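Local coordinates for nucleoside-diphosphate sugar epimerase (SulA family) (Corynebacterium glutamicum, PDB 3OH8), which is probably an NAD(P)-dependent epimerase acting on nucleoside-diphosphate sugars, its exact substrate and reaction being unestablished, at residues Q126-E131 with T426-D431; A300-G305 with D343-I348; F337-I342 with G433-H438. One frame throughout, in Å; residues are numbered along the deposited sequence.

Contact 1 (Q126-E131 with T426-D431)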
ATOM      1  N   GLN A 126       1.650   2.152 -13.505  1.00 18.25           N
ATOM      2  CA  GLN A 126       2.594   1.174 -14.065  1.00 19.55           C
ATOM      3  C   GLN A 126       3.516   0.538 -13.008  1.00 16.80           C
ATOM      4  O   GLN A 126       3.635  -0.695 -12.922  1.00 17.07           O
ATOM      5  CB  GLN A 126       3.446   1.805 -15.179  1.00 16.10           C
ATOM      6  CG  GLN A 126       2.635   2.380 -16.335  1.00 16.41           C
ATOM      7  CD  GLN A 126       3.479   3.163 -17.342  1.00 20.66           C
ATOM      8  OE1 GLN A 126       3.054   3.378 -18.476  1.00 22.62           O
ATOM      9  NE2 GLN A 126       4.667   3.592 -16.932  1.00 14.84           N
ATOM     10  N   THR A 127       4.189   1.369 -12.218  1.00 14.83           N
ATOM     11  CA  THR A 127       5.090   0.835 -11.190  1.00 18.72           C
ATOM     12  C   THR A 127       4.318   0.020 -10.152  1.00 13.03           C
ATOM     13  O   THR A 127       4.761  -1.046  -9.733  1.00 15.44           O
ATOM     14  CB  THR A 127       5.939   1.942 -10.493  1.00 16.29           C
ATOM     15  OG1 THR A 127       5.079   2.948  -9.948  1.00 16.46           O
ATOM     16  CG2 THR A 127       6.871   2.599 -11.507  1.00 23.09           C
ATOM     17  N   GLN A 128       3.163   0.518  -9.739  1.00 15.95           N
ATOM     18  CA  GLN A 128       2.404  -0.150  -8.686  1.00 12.60           C
ATOM     19  C   GLN A 128       1.928  -1.520  -9.145  1.00 13.31           C
ATOM     20  O   GLN A 128       2.006  -2.498  -8.405  1.00 16.58           O
ATOM     21  CB  GLN A 128       1.204   0.697  -8.242  1.00 12.21           C
ATOM     22  CG  GLN A 128       0.492   0.147  -7.005  1.00 12.05           C
ATOM     23  CD  GLN A 128       1.287   0.394  -5.726  1.00 17.45           C
ATOM     24  OE1 GLN A 128       2.229   1.190  -5.706  1.00 21.38           O
ATOM     25  NE2 GLN A 128       0.882  -0.249  -4.652  1.00 19.95           N
ATOM     26  N   LEU A 129       1.419  -1.589 -10.366  1.00 12.36           N
ATOM     27  CA  LEU A 129       0.973  -2.860 -10.927  1.00 14.53           C
ATOM     28  C   LEU A 129       2.110  -3.862 -10.968  1.00 11.30           C
ATOM     29  O   LEU A 129       1.959  -5.015 -10.534  1.00 15.42           O
ATOM     30  CB  LEU A 129       0.475  -2.663 -12.369  1.00 15.39           C
ATOM     31  CG  LEU A 129      -0.641  -3.579 -12.885  1.00 22.68           C
ATOM     32  CD1 LEU A 129      -0.434  -3.987 -14.361  1.00 19.01           C
ATOM     33  CD2 LEU A 129      -0.863  -4.788 -12.012  1.00 18.18           C
ATOM     34  N   ILE A 130       3.241  -3.445 -11.533  1.00 13.12           N
ATOM     35  CA  ILE A 130       4.347  -4.373 -11.723  1.00 17.30           C
ATOM     36  C   ILE A 130       4.906  -4.815 -10.367  1.00 18.12           C
ATOM     37  O   ILE A 130       5.195  -5.996 -10.161  1.00 13.09           O
ATOM     38  CB  ILE A 130       5.464  -3.806 -12.669  1.00 21.99           C
ATOM     39  CG1 ILE A 130       6.464  -4.901 -13.020  1.00 31.72           C
ATOM     40  CG2 ILE A 130       6.231  -2.662 -12.027  1.00 22.95           C
ATOM     41  CD1 ILE A 130       5.842  -6.259 -13.128  1.00 41.09           C
ATOM     42  N   GLU A 131       5.011  -3.881  -9.428  1.00 17.71           N
ATOM     43  CA  GLU A 131       5.547  -4.242  -8.118  1.00 14.88           C
ATOM     44  C   GLU A 131       4.590  -5.162  -7.373  1.00 13.94           C
ATOM     45  O   GLU A 131       5.020  -6.116  -6.730  1.00 12.81           O
ATOM     46  CB  GLU A 131       5.903  -3.009  -7.291  1.00 14.12           C
ATOM     47  CG  GLU A 131       7.005  -2.181  -7.923  1.00 17.85           C
ATOM     48  CD  GLU A 131       8.315  -2.957  -8.083  1.00 30.48           C
ATOM     49  OE1 GLU A 131       8.587  -3.859  -7.258  1.00 26.33           O
ATOM     50  OE2 GLU A 131       9.075  -2.659  -9.031  1.00 36.66           O
ATOM     51  N   THR A 426      12.797  -9.126  -0.121  1.00 16.07           N
ATOM     52  CA  THR A 426      13.009  -8.100  -1.125  1.00 18.69           C
ATOM     53  C   THR A 426      12.168  -6.882  -0.750  1.00 21.59           C
ATOM     54  O   THR A 426      10.976  -7.005  -0.474  1.00 21.36           O
ATOM     55  CB  THR A 426      12.596  -8.615  -2.529  1.00 23.77           C
ATOM     56  OG1 THR A 426      13.475  -9.681  -2.929  1.00 23.68           O
ATOM     57  CG2 THR A 426      12.632  -7.495  -3.578  1.00 22.78           C
ATOM     58  N   PHE A 427      12.791  -5.708  -0.726  1.00 18.49           N
ATOM     59  CA  PHE A 427      12.064  -4.468  -0.478  1.00 18.35           C
ATOM     60  C   PHE A 427      11.806  -3.775  -1.799  1.00 18.93           C
ATOM     61  O   PHE A 427      12.655  -3.774  -2.681  1.00 17.71           O
ATOM     62  CB  PHE A 427      12.872  -3.524   0.416  1.00 18.91           C
ATOM     63  CG  PHE A 427      12.960  -3.970   1.839  1.00 18.06           C
ATOM     64  CD1 PHE A 427      13.955  -4.841   2.241  1.00 20.04           C
ATOM     65  CD2 PHE A 427      12.050  -3.515   2.778  1.00 18.32           C
ATOM     66  CE1 PHE A 427      14.052  -5.254   3.558  1.00 22.74           C
ATOM     67  CE2 PHE A 427      12.131  -3.929   4.102  1.00 23.60           C
ATOM     68  CZ  PHE A 427      13.132  -4.799   4.495  1.00 18.78           C
ATOM     69  N   ARG A 428      10.630  -3.176  -1.925  1.00 17.06           N
ATOM     70  CA  ARG A 428      10.298  -2.382  -3.092  1.00 18.14           C
ATOM     71  C   ARG A 428      11.130  -1.108  -3.135  1.00 20.24           C
ATOM     72  O   ARG A 428      11.594  -0.700  -4.200  1.00 18.80           O
ATOM     73  CB  ARG A 428       8.820  -2.010  -3.071  1.00 15.53           C
ATOM     74  CG  ARG A 428       7.883  -3.205  -3.190  1.00 13.19           C
ATOM     75  CD  ARG A 428       6.457  -2.748  -3.474  1.00 12.80           C
ATOM     76  NE  ARG A 428       5.487  -3.828  -3.275  1.00 12.41           N
ATOM     77  CZ  ARG A 428       4.260  -3.822  -3.783  1.00 14.69           C
ATOM     78  NH1 ARG A 428       3.867  -2.792  -4.519  1.00 11.60           N
ATOM     79  NH2 ARG A 428       3.427  -4.840  -3.558  1.00 12.45           N
ATOM     80  N   TYR A 429      11.301  -0.470  -1.981  1.00 20.91           N
ATOM     81  CA  TYR A 429      12.052   0.780  -1.910  1.00 18.08           C
ATOM     82  C   TYR A 429      13.078   0.745  -0.785  1.00 22.20           C
ATOM     83  O   TYR A 429      12.739   0.844   0.391  1.00 24.40           O
ATOM     84  CB  TYR A 429      11.095   1.956  -1.748  1.00 14.50           C
ATOM     85  CG  TYR A 429      10.018   1.933  -2.796  1.00 17.28           C
ATOM     86  CD1 TYR A 429      10.289   2.343  -4.097  1.00 20.62           C
ATOM     87  CD2 TYR A 429       8.744   1.453  -2.500  1.00 13.77           C
ATOM     88  CE1 TYR A 429       9.309   2.292  -5.086  1.00 21.82           C
ATOM     89  CE2 TYR A 429       7.756   1.408  -3.474  1.00 18.81           C
ATOM     90  CZ  TYR A 429       8.056   1.822  -4.768  1.00 22.35           C
ATOM     91  OH  TYR A 429       7.104   1.777  -5.740  1.00 17.87           O
ATOM     92  N   THR A 430      14.340   0.583  -1.153  1.00 20.96           N
ATOM     93  CA  THR A 430      15.408   0.571  -0.162  1.00 21.12           C
ATOM     94  C   THR A 430      15.871   2.002   0.142  1.00 22.86           C
ATOM     95  O   THR A 430      16.426   2.272   1.210  1.00 27.77           O
ATOM     96  CB  THR A 430      16.606  -0.287  -0.642  1.00 20.71           C
ATOM     97  OG1 THR A 430      17.023   0.167  -1.930  1.00 21.75           O
ATOM     98  CG2 THR A 430      16.205  -1.754  -0.766  1.00 18.82           C
ATOM     99  N   ASP A 431      15.636   2.917  -0.794  1.00 25.55           N
ATOM    100  CA  ASP A 431      16.104   4.294  -0.643  1.00 27.75           C
ATOM    101  C   ASP A 431      14.942   5.269  -0.536  1.00 22.38           C
ATOM    102  O   ASP A 431      14.008   5.225  -1.334  1.00 21.63           O
ATOM    103  CB  ASP A 431      16.992   4.693  -1.823  1.00 33.60           C
ATOM    104  CG  ASP A 431      18.027   3.639  -2.147  1.00 54.30           C
ATOM    105  OD1 ASP A 431      18.709   3.166  -1.209  1.00 57.27           O
ATOM    106  OD2 ASP A 431      18.152   3.281  -3.342  1.00 62.59           O
TER
HETATM  107  O   HOH W   1       5.050  -0.239  -5.212  1.00 23.83           O
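Arg428 reaches from the 426-431 loop onto the helix of 126-131, and its guanidinium lies against the last residue of that segment, Glu131. The closest approach is Arg428 NH1 to Glu131 CB at 3.4 Å, and Arg428 CD lies 3.9 Å from the same Glu131 CB. The backbone carbonyl oxygen Glu131 O sits over the centre of one guanidinium face, 3.8 Å from Arg428 CZ, a position above the plane instead of in line with an N-H. This is the dense part of the contact. The side chain reaches it because it runs straight from CG to NE, with chi2 at -167°. Glu131 instead bends at chi2 (-61°), and the two side chains slide past each other in opposite directions. Their charged ends do not meet: Glu131 OE1 stays 5.0 Å from Arg428 NE, and the salt bridges of Arg428 go to Asp347 and Asp132.

The other side is looser and mediated by water. Gln128 NE2 comes only to 3.9 Å of Arg428 NH1, so the polar link is made by one water lying in the guanidinium plane at its edge. It accepts from Arg428 NH1 at 2.9 Å, donates to Gln128 OE1 at 3.2 Å, and is hydrogen-bonded to Tyr429 OH. Gln128 is further held by His438 and Asp343. The helix belongs to 119-139, which accompanies a seven-stranded antiparallel sheet in an arrangement consistent with a helix-grip fold; an arginine-centred, water-bridged interface thus joins it to the DUF1731 loop.

Contact 2 (A300-G305 with D343-I348)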
ATOM      1  N   ALA A 300       3.357 -12.662  15.562  1.00 15.39           N
ATOM      2  CA  ALA A 300       4.439 -11.735  15.216  1.00 14.07           C
ATOM      3  C   ALA A 300       4.040 -10.305  15.555  1.00 17.26           C
ATOM      4  O   ALA A 300       2.857  -9.957  15.539  1.00 15.71           O
ATOM      5  CB  ALA A 300       4.802 -11.839  13.750  1.00 15.66           C
ATOM      6  N   PHE A 301       5.044  -9.487  15.862  1.00 18.36           N
ATOM      7  CA  PHE A 301       4.861  -8.081  16.189  1.00 15.93           C
ATOM      8  C   PHE A 301       5.530  -7.288  15.097  1.00 16.12           C
ATOM      9  O   PHE A 301       6.736  -7.415  14.876  1.00 16.97           O
ATOM     10  CB  PHE A 301       5.528  -7.740  17.528  1.00 18.33           C
ATOM     11  CG  PHE A 301       5.253  -8.738  18.603  1.00 20.85           C
ATOM     12  CD1 PHE A 301       3.976  -8.876  19.118  1.00 21.55           C
ATOM     13  CD2 PHE A 301       6.267  -9.533  19.105  1.00 30.54           C
ATOM     14  CE1 PHE A 301       3.712  -9.793  20.108  1.00 23.97           C
ATOM     15  CE2 PHE A 301       6.007 -10.461  20.099  1.00 31.23           C
ATOM     16  CZ  PHE A 301       4.723 -10.589  20.596  1.00 27.71           C
ATOM     17  N   ILE A 302       4.748  -6.484  14.395  1.00 12.27           N
ATOM     18  CA  ILE A 302       5.284  -5.694  13.289  1.00 11.01           C
ATOM     19  C   ILE A 302       5.692  -4.335  13.851  1.00 15.21           C
ATOM     20  O   ILE A 302       4.879  -3.419  13.934  1.00 17.83           O
ATOM     21  CB  ILE A 302       4.240  -5.544  12.163  1.00 15.85           C
ATOM     22  CG1 ILE A 302       3.728  -6.924  11.736  1.00 17.10           C
ATOM     23  CG2 ILE A 302       4.823  -4.803  10.964  1.00 17.71           C
ATOM     24  CD1 ILE A 302       4.840  -7.939  11.432  1.00 14.52           C
ATOM     25  N   ARG A 303       6.950  -4.231  14.279  1.00 16.44           N
ATOM     26  CA  ARG A 303       7.460  -2.983  14.818  1.00 16.04           C
ATOM     27  C   ARG A 303       7.708  -2.022  13.663  1.00 14.47           C
ATOM     28  O   ARG A 303       8.753  -2.054  13.026  1.00 13.84           O
ATOM     29  CB  ARG A 303       8.743  -3.230  15.630  1.00 15.57           C
ATOM     30  CG  ARG A 303       8.529  -4.202  16.790  1.00 14.23           C
ATOM     31  CD  ARG A 303       9.797  -4.395  17.651  1.00 16.33           C
ATOM     32  NE  ARG A 303       9.522  -5.274  18.786  1.00 16.86           N
ATOM     33  CZ  ARG A 303      10.452  -5.935  19.470  1.00 19.58           C
ATOM     34  NH1 ARG A 303      11.740  -5.833  19.144  1.00 13.41           N
ATOM     35  NH2 ARG A 303      10.084  -6.709  20.477  1.00 17.70           N
ATOM     36  N   THR A 304       6.726  -1.168  13.401  1.00 19.66           N
ATOM     37  CA  THR A 304       6.754  -0.297  12.238  1.00 21.25           C
ATOM     38  C   THR A 304       7.516   1.003  12.464  1.00 14.22           C
ATOM     39  O   THR A 304       7.433   1.620  13.534  1.00 14.89           O
ATOM     40  CB  THR A 304       5.334   0.097  11.828  1.00 25.28           C
ATOM     41  OG1 THR A 304       4.509  -1.075  11.811  1.00 34.13           O
ATOM     42  CG2 THR A 304       5.359   0.730  10.443  1.00 20.48           C
ATOM     43  N   GLY A 305       8.245   1.417  11.436  1.00 13.99           N
ATOM     44  CA  GLY A 305       8.837   2.740  11.398  1.00 18.72           C
ATOM     45  C   GLY A 305       7.757   3.714  10.987  1.00 21.18           C
ATOM     46  O   GLY A 305       6.574   3.394  11.062  1.00 23.09           O
ATOM     47  N   ASP A 343       4.076   0.718   0.800  1.00 14.05           N
ATOM     48  CA  ASP A 343       3.933  -0.548   0.092  1.00 14.13           C
ATOM     49  C   ASP A 343       4.799  -1.629   0.727  1.00 13.75           C
ATOM     50  O   ASP A 343       4.395  -2.791   0.817  1.00 12.96           O
ATOM     51  CB  ASP A 343       4.263  -0.400  -1.391  1.00 13.41           C
ATOM     52  CG  ASP A 343       3.241   0.428  -2.137  1.00 20.28           C
ATOM     53  OD1 ASP A 343       2.030   0.227  -1.912  1.00 19.38           O
ATOM     54  OD2 ASP A 343       3.655   1.283  -2.955  1.00 23.31           O
ATOM     55  N   ASP A 344       5.994  -1.257   1.179  1.00 15.88           N
ATOM     56  CA  ASP A 344       6.834  -2.234   1.860  1.00 13.68           C
ATOM     57  C   ASP A 344       6.226  -2.696   3.180  1.00 16.60           C
ATOM     58  O   ASP A 344       6.394  -3.855   3.564  1.00 13.61           O
ATOM     59  CB  ASP A 344       8.254  -1.718   2.055  1.00 12.54           C
ATOM     60  CG  ASP A 344       9.084  -1.864   0.788  1.00 18.96           C
ATOM     61  OD1 ASP A 344       9.105  -2.987   0.238  1.00 17.47           O
ATOM     62  OD2 ASP A 344       9.698  -0.874   0.339  1.00 19.94           O
ATOM     63  N   LEU A 345       5.512  -1.798   3.859  1.00 11.99           N
ATOM     64  CA  LEU A 345       4.878  -2.146   5.121  1.00 12.05           C
ATOM     65  C   LEU A 345       3.748  -3.157   4.901  1.00 15.18           C
ATOM     66  O   LEU A 345       3.707  -4.192   5.579  1.00 13.65           O
ATOM     67  CB  LEU A 345       4.369  -0.903   5.851  1.00 13.63           C
ATOM     68  CG  LEU A 345       3.622  -1.140   7.175  1.00 13.88           C
ATOM     69  CD1 LEU A 345       4.496  -1.900   8.154  1.00 11.25           C
ATOM     70  CD2 LEU A 345       3.176   0.193   7.796  1.00 18.57           C
ATOM     71  N   THR A 346       2.849  -2.883   3.950  1.00 12.54           N
ATOM     72  CA  THR A 346       1.812  -3.867   3.650  1.00 14.51           C
ATOM     73  C   THR A 346       2.409  -5.191   3.140  1.00 12.09           C
ATOM     74  O   THR A 346       1.928  -6.261   3.520  1.00 14.62           O
ATOM     75  CB  THR A 346       0.690  -3.327   2.713  1.00 18.48           C
ATOM     76  OG1 THR A 346       1.233  -2.985   1.432  1.00 21.70           O
ATOM     77  CG2 THR A 346       0.037  -2.083   3.329  1.00 19.60           C
ATOM     78  N   ASP A 347       3.448  -5.127   2.300  1.00 11.83           N
ATOM     79  CA  ASP A 347       4.145  -6.352   1.879  1.00 12.49           C
ATOM     80  C   ASP A 347       4.534  -7.190   3.092  1.00 15.45           C
ATOM     81  O   ASP A 347       4.393  -8.418   3.095  1.00 11.51           O
ATOM     82  CB  ASP A 347       5.400  -6.037   1.065  1.00 14.82           C
ATOM     83  CG  ASP A 347       5.094  -5.707  -0.395  1.00 18.22           C
ATOM     84  OD1 ASP A 347       3.902  -5.672  -0.784  1.00 14.73           O
ATOM     85  OD2 ASP A 347       6.057  -5.478  -1.152  1.00 18.51           O
ATOM     86  N   ILE A 348       5.047  -6.518   4.124  1.00 15.35           N
ATOM     87  CA  ILE A 348       5.511  -7.219   5.321  1.00 10.46           C
ATOM     88  C   ILE A 348       4.337  -7.842   6.068  1.00 12.70           C
ATOM     89  O   ILE A 348       4.414  -8.989   6.504  1.00 11.94           O
ATOM     90  CB  ILE A 348       6.358  -6.287   6.214  1.00 13.77           C
ATOM     91  CG1 ILE A 348       7.705  -6.027   5.522  1.00 17.04           C
ATOM     92  CG2 ILE A 348       6.597  -6.910   7.573  1.00 14.02           C
ATOM     93  CD1 ILE A 348       8.474  -4.816   6.066  1.00 14.49           C
TER
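Leu345 and Ile348 project from helix 342-354 onto Ile302 and Thr304 of strand 298-308, the helix-on-sheet packing of a Rossmann-type fold. Helix 342-354 connects strand 336-341 to strand 360-364, both parallel to strand 298-308, as in a beta-alpha-beta crossover. Its segment runs antiparallel to strand 300-304, at 172° and 10.5 Å between the two axes.

Aliphatic contacts make up the joint. Ile302 CG2 meets Leu345 CD1 at 4.1 Å, and the other branch of the isoleucine ends at CD1, 4.4 Å from Ile348 CG2. Both residues of the helix direct their CB toward the strand, which divides the isoleucine between them. Ala364 of strand 360-364 borders both Ile302 and Leu345, and Val159 of helix 158-169 also touches the leucine.

Polar bonding is turned elsewhere. The carboxylate of Asp344, which does not touch the strand, accepts the backbone N-H groups of Arg428 and Tyr429, while Arg303, directed away from the helix, pairs with Glu286.

The tightest fit involves a methyl of Thr304. With CG2 anti to the backbone N (OG1 at chi1 -47°), it meets both leucine methyls, and Thr304 CG2 approaches Leu345 CD2 to 3.5 Å, less than normal carbon-carbon contact.

Contact 3 (F337-I342 with G433-H438)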
ATOM      1  N   PHE A 337      15.989   8.906  11.315  1.00 21.49           N
ATOM      2  CA  PHE A 337      14.598   8.806  10.914  1.00 19.09           C
ATOM      3  C   PHE A 337      14.353   7.378  10.423  1.00 20.48           C
ATOM      4  O   PHE A 337      14.888   6.967   9.402  1.00 18.84           O
ATOM      5  CB  PHE A 337      14.313   9.826   9.802  1.00 21.06           C
ATOM      6  CG  PHE A 337      12.884   9.854   9.347  1.00 20.92           C
ATOM      7  CD1 PHE A 337      11.859  10.058  10.249  1.00 24.33           C
ATOM      8  CD2 PHE A 337      12.570   9.692   8.003  1.00 24.45           C
ATOM      9  CE1 PHE A 337      10.541  10.090   9.827  1.00 30.85           C
ATOM     10  CE2 PHE A 337      11.256   9.723   7.572  1.00 25.68           C
ATOM     11  CZ  PHE A 337      10.237   9.922   8.484  1.00 25.39           C
ATOM     12  N   SER A 338      13.566   6.629  11.182  1.00 21.51           N
ATOM     13  CA  SER A 338      13.278   5.230  10.881  1.00 20.49           C
ATOM     14  C   SER A 338      11.970   5.145  10.074  1.00 19.00           C
ATOM     15  O   SER A 338      10.870   5.323  10.619  1.00 20.16           O
ATOM     16  CB  SER A 338      13.183   4.448  12.193  1.00 18.64           C
ATOM     17  OG  SER A 338      12.710   3.134  11.996  1.00 22.94           O
ATOM     18  N   TRP A 339      12.105   4.897   8.771  1.00 21.17           N
ATOM     19  CA  TRP A 339      10.996   5.055   7.824  1.00 17.22           C
ATOM     20  C   TRP A 339      10.774   3.774   7.038  1.00 15.18           C
ATOM     21  O   TRP A 339      11.671   2.949   6.926  1.00 17.40           O
ATOM     22  CB  TRP A 339      11.316   6.165   6.825  1.00 16.09           C
ATOM     23  CG  TRP A 339      12.476   5.809   5.952  1.00 19.86           C
ATOM     24  CD1 TRP A 339      13.798   5.992   6.237  1.00 21.30           C
ATOM     25  CD2 TRP A 339      12.430   5.184   4.659  1.00 20.69           C
ATOM     26  NE1 TRP A 339      14.578   5.518   5.206  1.00 19.59           N
ATOM     27  CE2 TRP A 339      13.762   5.023   4.218  1.00 20.13           C
ATOM     28  CE3 TRP A 339      11.393   4.743   3.829  1.00 17.17           C
ATOM     29  CZ2 TRP A 339      14.088   4.437   2.985  1.00 19.36           C
ATOM     30  CZ3 TRP A 339      11.713   4.164   2.598  1.00 14.45           C
ATOM     31  CH2 TRP A 339      13.051   4.021   2.191  1.00 22.73           C
ATOM     32  N   ILE A 340       9.576   3.627   6.480  1.00 16.24           N
ATOM     33  CA  ILE A 340       9.311   2.557   5.522  1.00 12.50           C
ATOM     34  C   ILE A 340       8.257   3.027   4.506  1.00 12.47           C
ATOM     35  O   ILE A 340       7.323   3.747   4.858  1.00 15.78           O
ATOM     36  CB  ILE A 340       8.847   1.260   6.240  1.00 12.58           C
ATOM     37  CG1 ILE A 340       8.690   0.120   5.218  1.00 20.23           C
ATOM     38  CG2 ILE A 340       7.554   1.520   7.047  1.00 12.28           C
ATOM     39  CD1 ILE A 340       8.510  -1.267   5.834  1.00 18.53           C
ATOM     40  N   ALA A 341       8.430   2.658   3.244  1.00 12.28           N
ATOM     41  CA  ALA A 341       7.447   3.014   2.215  1.00 14.08           C
ATOM     42  C   ALA A 341       6.187   2.241   2.531  1.00 15.67           C
ATOM     43  O   ALA A 341       6.258   1.097   2.990  1.00 14.29           O
ATOM     44  CB  ALA A 341       7.975   2.659   0.829  1.00 10.96           C
ATOM     45  N   ILE A 342       5.029   2.865   2.348  1.00 16.38           N
ATOM     46  CA  ILE A 342       3.804   2.183   2.746  1.00 13.27           C
ATOM     47  C   ILE A 342       3.661   0.813   2.057  1.00 15.58           C
ATOM     48  O   ILE A 342       3.199  -0.156   2.671  1.00 13.63           O
ATOM     49  CB  ILE A 342       2.543   3.042   2.560  1.00 14.61           C
ATOM     50  CG1 ILE A 342       1.330   2.275   3.095  1.00 22.09           C
ATOM     51  CG2 ILE A 342       2.351   3.470   1.094  1.00 10.04           C
ATOM     52  CD1 ILE A 342       0.089   3.126   3.267  1.00 28.96           C
ATOM     53  N   GLY A 433      14.521   8.424  -1.175  1.00 22.08           N
ATOM     54  CA  GLY A 433      14.283   9.197  -2.380  1.00 26.70           C
ATOM     55  C   GLY A 433      13.394   8.455  -3.360  1.00 20.86           C
ATOM     56  O   GLY A 433      12.466   9.025  -3.923  1.00 17.10           O
ATOM     57  N   ALA A 434      13.663   7.173  -3.557  1.00 19.47           N
ATOM     58  CA  ALA A 434      12.832   6.370  -4.450  1.00 23.05           C
ATOM     59  C   ALA A 434      11.422   6.131  -3.895  1.00 23.26           C
ATOM     60  O   ALA A 434      10.461   6.090  -4.654  1.00 19.59           O
ATOM     61  CB  ALA A 434      13.510   5.046  -4.770  1.00 15.88           C
ATOM     62  N   ALA A 435      11.302   5.959  -2.578  1.00 18.15           N
ATOM     63  CA  ALA A 435       9.988   5.785  -1.958  1.00 17.41           C
ATOM     64  C   ALA A 435       9.150   7.049  -2.113  1.00 14.32           C
ATOM     65  O   ALA A 435       7.961   6.994  -2.436  1.00 15.40           O
ATOM     66  CB  ALA A 435      10.138   5.439  -0.478  1.00 19.69           C
ATOM     67  N   ILE A 436       9.784   8.194  -1.898  1.00 15.93           N
ATOM     68  CA  ILE A 436       9.095   9.483  -1.966  1.00 18.57           C
ATOM     69  C   ILE A 436       8.665   9.814  -3.402  1.00 21.40           C
ATOM     70  O   ILE A 436       7.570  10.345  -3.630  1.00 21.55           O
ATOM     71  CB  ILE A 436       9.992  10.606  -1.393  1.00 19.14           C
ATOM     72  CG1 ILE A 436      10.133  10.455   0.126  1.00 18.05           C
ATOM     73  CG2 ILE A 436       9.445  11.985  -1.729  1.00 19.86           C
ATOM     74  CD1 ILE A 436      11.323  11.211   0.688  1.00 21.68           C
ATOM     75  N   ALA A 437       9.521   9.491  -4.372  1.00 16.79           N
ATOM     76  CA  ALA A 437       9.188   9.714  -5.774  1.00 20.71           C
ATOM     77  C   ALA A 437       7.922   8.933  -6.157  1.00 18.74           C
ATOM     78  O   ALA A 437       7.044   9.429  -6.883  1.00 21.23           O
ATOM     79  CB  ALA A 437      10.360   9.312  -6.666  1.00 23.70           C
ATOM     80  N   HIS A 438       7.833   7.708  -5.650  1.00 14.52           N
ATOM     81  CA  HIS A 438       6.672   6.852  -5.896  1.00 15.71           C
ATOM     82  C   HIS A 438       5.425   7.444  -5.252  1.00 19.29           C
ATOM     83  O   HIS A 438       4.377   7.563  -5.891  1.00 16.54           O
ATOM     84  CB  HIS A 438       6.946   5.433  -5.372  1.00 15.20           C
ATOM     85  CG  HIS A 438       5.843   4.451  -5.654  1.00 20.41           C
ATOM     86  ND1 HIS A 438       5.500   4.073  -6.927  1.00 16.52           N
ATOM     87  CD2 HIS A 438       5.038   3.753  -4.816  1.00 20.48           C
ATOM     88  CE1 HIS A 438       4.504   3.194  -6.875  1.00 15.45           C
ATOM     89  NE2 HIS A 438       4.210   2.983  -5.604  1.00 20.54           N
TER
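Ala435, the residue with most surface buried here, brings its single methyl from helix 432-440 down onto Trp339 and Ala341 of strand 336-341. Ala435 CB lies 3.7 Å from Trp339 CZ3, with Trp339 CH2 a little further off at 4.2 Å, so the touch falls on the far, six-membered end of the indole. The methyl comes in obliquely.

Trp339 is set for this by its first torsion: at chi1 65° CG stands between the backbone N and the carbonyl carbon, and the ring extends from the strand to the helix. Its polar atom is satisfied away from the alanine, since NE1 is hydrogen-bonded to Asn368 O.

Ala341 supplies the second surface, with Ala341 CB 3.8 Å from Ala435 CB. Two methyls meeting directly let the backbones come close, and the CA atoms of Ala341 and Ala435 are 5.6 Å apart. Both strand residues point their CB toward the helix, whereas the intervening Ile340 points away, the alternation expected of an extended strand. All three touching residues are buried, and the joint is wholly apolar.

Ala341 is also the N-cap residue of helix 342-354, so the contact falls where strand turns into helix. Ile432 at the start of helix 432-440 packs on Trp339 as well, strand 298-308 adjoins strand 336-341 in the sheet, and Ile436, on the next position of the helix, reaches Ile378 of helix 372-378.

Contacts 2 and 3 meet at the Rossmann-type sheet, where strands 298-308 and 336-341 are neighbours, and strand 336-341 runs directly into helix 342-354; their centres are about 13 Å apart, and Ile348 CD1 reaches Ile340 CD1 at 3.6 Å. Contact 1 sets the helix of 126-131 beside this unit. Its centre is about 15 Å from that of contact 2, yet Arg428 NE and Asp347 OD2 form a salt bridge of 2.7 Å. The centres of contacts 1 and 3 are about 11 Å apart, and Gln128 OE1 hydrogen-bonds His438 NE2 at 2.7 Å. The stronger polar links run through contact 1; a weak hydrogen bond from His438 NE2 to Asp343 OD2 joins contacts 2 and 3, each itself apolar.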